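Local coordinates for putative periplasmic protein ydgH (Salmonella enterica subsp. enterica serovar Typhimurium, PDB 4EVU) that is of unknown function but is a putative periplasmic protein and possible secreted effector, represented by its C-terminal DUF1471 (YdgH/BhsA/McbA-like) domain, at residues Y29-M32 with T33-S36. Sequence-based numbering, arbitrary orientation.
Sequences YGNM and TEIS
Asn-31 and Ile-35 open the first turn of helix 32-45: Ile-35 N donates to Asn-31 O over 2.9 Å with an N-H...O angle of 170°, and Ser-36 N repeats the i to i+4 pattern on Met-32 O. The side chain of Asn-31 supplies the N-cap. With CG set between its own backbone N and carbonyl carbon (chi1 63°), the amide turns back over the helix start, and OD1 accepts from Glu-34 N at 2.9 Å, the donor lying almost in line with the C=O bond. That bond gives Glu-34 N, in the first turn, an acceptor in place of the carbonyl four residues back. The methylene CG of Glu-34 also packs on OD1, while the extended chain beyond it swings OE1 back to within 3.4 Å of Gly-30 CA. Amide and carboxylate planes are inclined by 56°, and a water links them, accepting from Asn-31 ND2 and donating to Glu-34 OE2. OE2 is also held by Asn-10 of the second subunit.

Met-32 O receives two donors from Ser-36, on opposite faces of its carbonyl plane: the backbone N and, at 2.8 Å, the hydroxyl OG, which stands above that plane. On the buried side, Ile-35 CG2 meets Tyr-29 CE1 at 3.9 Å and, in one of the two conformers of the selenomethionine Met-32, comes to 4.1 Å from its selenium. Asn-31 CA lies above one face of the Tyr-29 ring, offset toward its rim, and the ring sends its OH to Glu-8 of the second subunit, whose carboxylate also receives Met-32 N. Ile-64 of strand 63-71 adjoins Tyr-29 and Ile-35. The geometry is that of an Asn N-cap, placed in the loop that joins strand 21-28 to helix 32-45 of this alpha+beta domain and against the subunit interface.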
loop_
_atom_site.group_PDB
_atom_site.type_symbol
_atom_site.label_atom_id
_atom_site.label_comp_id
_atom_site.label_asym_id
_atom_site.label_seq_id
_atom_site.Cartn_x
_atom_site.Cartn_y
_atom_site.Cartn_z
ATOM N N TYR B 29 -1.072 6.016 7.832
ATOM C CA TYR B 29 -0.555 5.041 6.887
ATOM C C TYR B 29 0.222 3.933 7.613
ATOM O O TYR B 29 -0.140 2.749 7.566
ATOM C CB TYR B 29 0.280 5.753 5.805
ATOM C CG TYR B 29 1.066 4.800 4.942
ATOM C CD1 TYR B 29 0.432 3.800 4.181
ATOM C CD2 TYR B 29 2.454 4.869 4.886
ATOM C CE1 TYR B 29 1.149 2.912 3.440
ATOM C CE2 TYR B 29 3.191 3.999 4.135
ATOM C CZ TYR B 29 2.539 3.009 3.402
ATOM O OH TYR B 29 3.283 2.162 2.654
ATOM N N GLY B 30 1.302 4.321 8.272
ATOM C CA GLY B 30 2.208 3.419 8.972
ATOM C C GLY B 30 3.130 2.741 7.995
ATOM O O GLY B 30 4.278 3.117 7.856
ATOM N N ASN B 31 2.601 1.720 7.334
ATOM C CA ASN B 31 3.215 1.010 6.252
ATOM C C ASN B 31 2.117 0.221 5.517
ATOM O O ASN B 31 0.950 0.224 5.941
ATOM C CB ASN B 31 4.458 0.186 6.652
ATOM C CG ASN B 31 4.167 -0.922 7.632
ATOM O OD1 ASN B 31 3.034 -1.390 7.754
ATOM N ND2 ASN B 31 5.222 -1.378 8.318
HETATM N N MSE B 32 2.474 -0.460 4.436
HETATM C CA MSE B 32 1.449 -1.126 3.650
HETATM C C MSE B 32 0.778 -2.223 4.446
HETATM O O MSE B 32 -0.413 -2.424 4.313
HETATM C CB MSE B 32 2.022 -1.682 2.333
HETATM C CG MSE B 32 0.981 -1.798 1.251
HETATM SE SE MSE B 32 0.456 -0.059 0.653
HETATM C CE MSE B 32 1.774 0.230 -0.738
ATOM N N THR B 33 1.549 -2.919 5.284
ATOM C CA THR B 33 0.994 -3.975 6.136
ATOM C C THR B 33 -0.052 -3.386 7.066
ATOM O O THR B 33 -1.153 -3.936 7.196
ATOM C CB THR B 33 2.120 -4.719 6.935
ATOM O OG1 THR B 33 2.979 -5.370 5.996
ATOM C CG2 THR B 33 1.554 -5.757 7.931
ATOM N N GLU B 34 0.277 -2.273 7.716
ATOM C CA GLU B 34 -0.638 -1.662 8.677
ATOM C C GLU B 34 -1.910 -1.101 8.005
ATOM O O GLU B 34 -3.023 -1.292 8.506
ATOM C CB GLU B 34 0.131 -0.604 9.521
ATOM C CG GLU B 34 1.276 -1.242 10.404
ATOM C CD GLU B 34 2.118 -0.257 11.239
ATOM O OE1 GLU B 34 1.767 0.956 11.268
ATOM O OE2 GLU B 34 3.138 -0.710 11.878
ATOM N N ILE B 35 -1.771 -0.461 6.846
ATOM C CA ILE B 35 -2.953 0.021 6.135
ATOM C C ILE B 35 -3.815 -1.133 5.577
ATOM O O ILE B 35 -5.048 -1.032 5.603
ATOM C CB ILE B 35 -2.659 1.141 5.073
ATOM C CG1 ILE B 35 -3.948 1.872 4.709
ATOM C CG2 ILE B 35 -1.913 0.599 3.890
ATOM C CD1 ILE B 35 -4.641 2.553 5.909
ATOM N N SER B 36 -3.192 -2.200 5.075
ATOM C CA SER B 36 -3.922 -3.361 4.624
ATOM C C SER B 36 -4.742 -3.970 5.745
ATOM O O SER B 36 -5.885 -4.387 5.513
ATOM C CB SER B 36 -2.979 -4.422 4.064
ATOM O OG SER B 36 -2.310 -3.964 2.896
HETATM O O HOH W 1 4.819 -3.207 10.546
#